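Local coordinates for protein frutapin (Artocarpus altilis, PDB 5KRP) that probably binds carbohydrate, as a breadfruit lectin of the jacalin-like family that assembles from four copies of one chain, at residues G39-I44 with V131-R136; T64-E69 with G111-E116. All blocks are in the same frame, centred on the assembly; numbering follows the deposited sequence.

Interaction 1: residues G39-I44 with V131-R136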
loop_
_atom_site.group_PDB
_atom_site.type_symbol
_atom_site.label_atom_id
_atom_site.label_comp_id
_atom_site.label_asym_id
_atom_site.label_seq_id
_atom_site.Cartn_x
_atom_site.Cartn_y
_atom_site.Cartn_z
ATOM N N GLY A 39 26.972 15.277 -9.020
ATOM C CA GLY A 39 27.602 14.260 -9.825
ATOM C C GLY A 39 27.110 12.851 -9.455
ATOM O O GLY A 39 26.126 12.368 -9.969
ATOM N N SER A 40 27.856 12.160 -8.605
ATOM C CA SER A 40 27.560 10.786 -8.250
ATOM C C SER A 40 26.374 10.741 -7.261
ATOM O O SER A 40 26.153 11.650 -6.502
ATOM C CB SER A 40 28.774 10.188 -7.572
ATOM O OG SER A 40 29.934 10.191 -8.437
ATOM N N PHE A 41 25.714 9.607 -7.240
ATOM C CA PHE A 41 24.639 9.345 -6.327
ATOM C C PHE A 41 24.519 7.845 -6.191
ATOM O O PHE A 41 24.241 7.110 -7.148
ATOM C CB PHE A 41 23.322 9.980 -6.840
ATOM C CG PHE A 41 22.184 9.890 -5.825
ATOM C CD1 PHE A 41 21.400 8.750 -5.753
ATOM C CD2 PHE A 41 21.947 10.914 -4.936
ATOM C CE1 PHE A 41 20.301 8.709 -4.835
ATOM C CE2 PHE A 41 20.920 10.848 -4.002
ATOM C CZ PHE A 41 20.122 9.759 -3.947
ATOM N N SER A 42 24.681 7.370 -4.981
ATOM C CA SER A 42 24.471 5.941 -4.687
ATOM C C SER A 42 23.986 5.763 -3.246
ATOM O O SER A 42 24.235 6.606 -2.395
ATOM C CB SER A 42 25.770 5.131 -4.922
ATOM O OG SER A 42 26.469 5.491 -6.136
ATOM N N VAL A 43 23.337 4.630 -2.975
ATOM C CA VAL A 43 22.656 4.468 -1.675
ATOM C C VAL A 43 22.929 3.066 -1.113
ATOM O O VAL A 43 22.984 2.098 -1.811
ATOM C CB VAL A 43 21.116 4.618 -1.896
ATOM C CG1 VAL A 43 20.324 4.528 -0.572
ATOM C CG2 VAL A 43 20.812 5.898 -2.662
ATOM N N ILE A 44 23.135 3.002 0.186
ATOM C CA ILE A 44 23.070 1.746 0.931
ATOM C C ILE A 44 21.657 1.729 1.549
ATOM O O ILE A 44 21.339 2.504 2.451
ATOM C CB ILE A 44 24.181 1.616 1.979
ATOM C CG1 ILE A 44 25.526 1.327 1.297
ATOM C CG2 ILE A 44 23.924 0.489 2.972
ATOM C CD1 ILE A 44 26.695 1.646 2.192
ATOM N N VAL A 131 11.688 4.711 0.074
ATOM C CA VAL A 131 12.205 3.325 0.052
ATOM C C VAL A 131 13.057 2.992 -1.208
ATOM O O VAL A 131 13.467 1.851 -1.432
ATOM C CB VAL A 131 11.043 2.319 0.214
ATOM C CG1 VAL A 131 10.348 2.443 1.563
ATOM C CG2 VAL A 131 10.023 2.448 -0.921
ATOM N N GLY A 132 13.336 3.983 -2.035
ATOM C CA GLY A 132 14.106 3.723 -3.234
ATOM C C GLY A 132 14.292 5.005 -4.027
ATOM O O GLY A 132 13.540 5.961 -3.889
ATOM N N PHE A 133 15.331 5.033 -4.850
ATOM C CA PHE A 133 15.574 6.184 -5.742
ATOM C C PHE A 133 15.661 5.710 -7.208
ATOM O O PHE A 133 16.075 4.559 -7.484
ATOM C CB PHE A 133 16.849 6.921 -5.384
ATOM C CG PHE A 133 16.817 7.707 -4.107
ATOM C CD1 PHE A 133 16.337 8.972 -4.059
ATOM C CD2 PHE A 133 17.227 7.133 -2.932
ATOM C CE1 PHE A 133 16.330 9.757 -2.858
ATOM C CE2 PHE A 133 17.178 7.856 -1.739
ATOM C CZ PHE A 133 16.746 9.135 -1.690
ATOM N N LYS A 134 15.316 6.608 -8.156
ATOM C CA LYS A 134 15.585 6.376 -9.568
ATOM C C LYS A 134 16.125 7.674 -10.132
ATOM O O LYS A 134 16.005 8.717 -9.488
ATOM C CB LYS A 134 14.388 5.899 -10.364
ATOM C CG LYS A 134 13.197 6.845 -10.388
ATOM C CD LYS A 134 12.235 6.398 -11.477
ATOM C CE LYS A 134 12.700 6.916 -12.822
ATOM N NZ LYS A 134 11.892 6.259 -13.885
ATOM N N GLY A 135 16.663 7.603 -11.343
ATOM C CA GLY A 135 17.158 8.810 -11.944
ATOM C C GLY A 135 17.790 8.623 -13.297
ATOM O O GLY A 135 17.557 7.644 -13.956
ATOM N N ARG A 136 18.609 9.609 -13.667
ATOM C CA ARG A 136 19.398 9.564 -14.882
ATOM C C ARG A 136 20.730 10.242 -14.630
ATOM O O ARG A 136 20.762 11.276 -13.997
ATOM C CB ARG A 136 18.780 10.283 -16.034
ATOM C CG ARG A 136 17.338 10.171 -16.205
ATOM C CD ARG A 136 16.821 10.870 -17.455
ATOM N NE ARG A 136 15.800 11.744 -17.031
ATOM C CZ ARG A 136 14.561 11.420 -16.686
ATOM N NH1 ARG A 136 14.142 10.194 -16.734
ATOM N NH2 ARG A 136 13.742 12.390 -16.290
#

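Interaction 2: residues T64-E69 with G111-E116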
loop_
_atom_site.group_PDB
_atom_site.type_symbol
_atom_site.label_atom_id
_atom_site.label_comp_id
_atom_site.label_asym_id
_atom_site.label_seq_id
_atom_site.Cartn_x
_atom_site.Cartn_y
_atom_site.Cartn_z
ATOM N N THR A 64 33.665 16.845 -5.067
ATOM C CA THR A 64 33.758 16.591 -3.595
ATOM C C THR A 64 32.788 15.463 -3.174
ATOM O O THR A 64 31.629 15.536 -3.514
ATOM C CB THR A 64 33.405 17.846 -2.824
ATOM O OG1 THR A 64 34.345 18.856 -3.225
ATOM C CG2 THR A 64 33.401 17.624 -1.259
ATOM N N ASN A 65 33.241 14.485 -2.421
ATOM C CA ASN A 65 32.383 13.319 -2.112
ATOM C C ASN A 65 31.875 13.500 -0.690
ATOM O O ASN A 65 32.615 14.051 0.189
ATOM C CB ASN A 65 33.128 11.999 -2.321
ATOM C CG ASN A 65 33.091 11.532 -3.797
ATOM O OD1 ASN A 65 32.147 10.868 -4.229
ATOM N ND2 ASN A 65 34.130 11.907 -4.591
ATOM N N VAL A 66 30.602 13.123 -0.449
ATOM C CA VAL A 66 30.041 13.214 0.883
ATOM C C VAL A 66 29.207 11.970 1.230
ATOM O O VAL A 66 28.618 11.349 0.353
ATOM C CB VAL A 66 29.225 14.474 1.049
ATOM C CG1 VAL A 66 27.980 14.464 0.203
ATOM C CG2 VAL A 66 28.854 14.729 2.525
ATOM N N LYS A 67 29.249 11.575 2.494
ATOM C CA LYS A 67 28.532 10.401 2.978
ATOM C C LYS A 67 27.526 10.870 4.034
ATOM O O LYS A 67 27.892 11.482 5.060
ATOM C CB LYS A 67 29.546 9.426 3.545
ATOM C CG LYS A 67 29.028 8.192 4.177
ATOM C CD LYS A 67 30.197 7.328 4.678
ATOM C CE LYS A 67 29.638 6.011 5.252
ATOM N NZ LYS A 67 30.579 5.156 6.036
ATOM N N ILE A 68 26.244 10.563 3.810
ATOM C CA ILE A 68 25.166 10.928 4.713
ATOM C C ILE A 68 24.746 9.633 5.427
ATOM O O ILE A 68 24.265 8.692 4.763
ATOM C CB ILE A 68 23.996 11.520 3.914
ATOM C CG1 ILE A 68 24.472 12.790 3.210
ATOM C CG2 ILE A 68 22.735 11.756 4.770
ATOM C CD1 ILE A 68 23.550 13.251 2.159
ATOM N N GLU A 69 24.998 9.532 6.714
ATOM C CA GLU A 69 24.750 8.327 7.458
ATOM C C GLU A 69 23.562 8.569 8.405
ATOM O O GLU A 69 23.669 9.342 9.346
ATOM C CB GLU A 69 26.013 7.925 8.210
ATOM C CG GLU A 69 25.864 6.551 8.848
ATOM C CD GLU A 69 27.185 5.840 9.160
ATOM O OE1 GLU A 69 28.299 6.359 8.809
ATOM O OE2 GLU A 69 27.035 4.729 9.729
ATOM N N GLY A 111 23.025 19.128 3.797
ATOM C CA GLY A 111 23.114 20.000 2.630
ATOM C C GLY A 111 22.764 21.411 2.978
ATOM O O GLY A 111 22.609 21.782 4.204
ATOM N N PRO A 112 22.542 22.256 1.982
ATOM C CA PRO A 112 22.580 21.970 0.501
ATOM C C PRO A 112 23.975 21.534 -0.003
ATOM O O PRO A 112 25.007 21.976 0.513
ATOM C CB PRO A 112 22.184 23.301 -0.077
ATOM C CG PRO A 112 22.743 24.326 0.923
ATOM C CD PRO A 112 22.505 23.706 2.277
ATOM N N TYR A 113 23.991 20.608 -0.956
ATOM C CA TYR A 113 25.174 20.189 -1.660
ATOM C C TYR A 113 25.022 20.715 -3.039
ATOM O O TYR A 113 23.937 20.607 -3.599
ATOM C CB TYR A 113 25.234 18.695 -1.710
ATOM C CG TYR A 113 25.260 18.098 -0.294
ATOM C CD1 TYR A 113 26.344 18.295 0.557
ATOM C CD2 TYR A 113 24.157 17.392 0.202
ATOM C CE1 TYR A 113 26.360 17.737 1.852
ATOM C CE2 TYR A 113 24.166 16.861 1.494
ATOM C CZ TYR A 113 25.246 17.039 2.308
ATOM O OH TYR A 113 25.184 16.521 3.581
ATOM N N GLY A 114 26.080 21.311 -3.609
ATOM C CA GLY A 114 25.972 21.810 -4.956
ATOM C C GLY A 114 25.689 23.297 -4.970
ATOM O O GLY A 114 25.985 24.000 -3.999
ATOM N N GLU A 115 25.128 23.795 -6.060
ATOM C CA GLU A 115 24.748 25.205 -6.115
ATOM C C GLU A 115 23.263 25.407 -6.223
ATOM O O GLU A 115 22.635 24.836 -7.100
ATOM C CB GLU A 115 25.392 25.918 -7.313
ATOM C CG GLU A 115 26.931 25.839 -7.257
ATOM C CD GLU A 115 27.646 26.541 -8.439
ATOM O OE1 GLU A 115 27.000 26.838 -9.478
ATOM O OE2 GLU A 115 28.880 26.752 -8.319
ATOM N N GLU A 116 22.749 26.313 -5.425
ATOM C CA GLU A 116 21.303 26.656 -5.430
ATOM C C GLU A 116 20.936 27.616 -6.545
ATOM O O GLU A 116 20.624 28.768 -6.319
ATOM C CB GLU A 116 20.836 27.083 -4.050
ATOM C CG GLU A 116 21.076 25.986 -2.994
ATOM C CD GLU A 116 20.401 26.290 -1.663
ATOM O OE1 GLU A 116 20.530 27.445 -1.209
ATOM O OE2 GLU A 116 19.714 25.405 -1.071
#

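Interaction 1: residues G39-I44 with V131-R136
The ring of Phe-133 takes the edge of Phe-41 on one face: CZ of Phe-41 stands 3.7 Å above the plane, over the ring centre. CE1 of Phe-41 lies nearer the root of the Phe-133 side chain, 3.7 Å from its CG. With centroids 5.0 Å apart and planes at 71°, the pair is a T-shaped stack in which Phe-41 supplies the edge and Phe-133 the face. Val-43 adds one methyl, its CG2 coming obliquely to within 3.8 Å of CD2 of Phe-133. The Val-43 torsion (chi1 -177°) sets CG2 beside the backbone N and on the side of the ring. Strands 38-47 and 127-137 belong to different four-stranded antiparallel sheets of the jacalin-like beta-prism, and these three buried side chains meet in the interior between them. Ile-144 and Val-146 of strand 141-149 and Ile-30 and Ile-27 of strand 26-34 continue the apolar packing around the trio. The backbones stay well apart, the CA atoms of Val-43 and Phe-133 being 8.3 Å from each other. Close by, the backbone N of Phe-133 makes a hydrogen bond to the hydroxyl of Tyr-45, on strand 38-47.

Interaction 2: residues T64-E69 with G111-E116
Val-66 and Ile-68 both meet the ring of Tyr-113, the first over a face and the second near the hydroxyl end. The tighter approach is that of Ile-68, a buried residue whose CD1 lies 3.7 Å from CE2 of Tyr-113, while its CG1 is 3.8 Å from the OH of Tyr-113. Ile-68 and Tyr-113 extend toward each other from opposite directions, and CD1 arrives obliquely to the ring. Phe-102 of strand 95-104 packs on Ile-68 as well. Toward the partly exposed end the packing is looser. CG1 of Val-66 stands 4.2 Å from the centroid of the Tyr-113 ring and 18° off its normal, a CH-pi contact, and CG2 of Val-66 keeps 4.0 Å from CE1 of Tyr-113. CG1 sits between the backbone N and the carbonyl carbon (chi1 67°), and from there it reaches over the ring. On the opposite face CA of Gly-111, from the same strand as Tyr-113, lies 3.5 Å above the plane, toward the rim; a cis peptide bond joins Gly-111 to Pro-112. The contact brings together, through side chains, the outermost strands within the chain of two beta-prism sheets: 64-69 is hydrogen-bonded to strand 26-34, and 109-114 to strand 95-104. On the solvent side Lys-67 points away from Tyr-113 and forms a long salt bridge along its own strand, its NZ 3.8 Å from OE1 of Glu-69. Aliphatic carbon against a phenol ring and its oxygen makes up the contact, so its stability probably comes mainly from dispersion and the exclusion of water.

Both interactions join separate sheets of the beta-prism by side chains alone, and they share one sheet: strand 38-47 of interaction 1 and strand 64-69 of interaction 2 flank strand 26-34 within it. From there interaction 1 reaches the sheet holding strand 127-137, and interaction 2 the one holding strand 109-114. Their centres lie 13 Å apart and they do not touch. Interaction 1 is the core contact, about 5 Å from the chain centre, and sets aromatic edge against aromatic face, with a valine methyl beside them. Interaction 2, about 11 Å out and partly buried, sets aliphatic branches against a tyrosine ring and its hydroxyl oxygen. The buried areas are nearly equal, 127 and 129 Å².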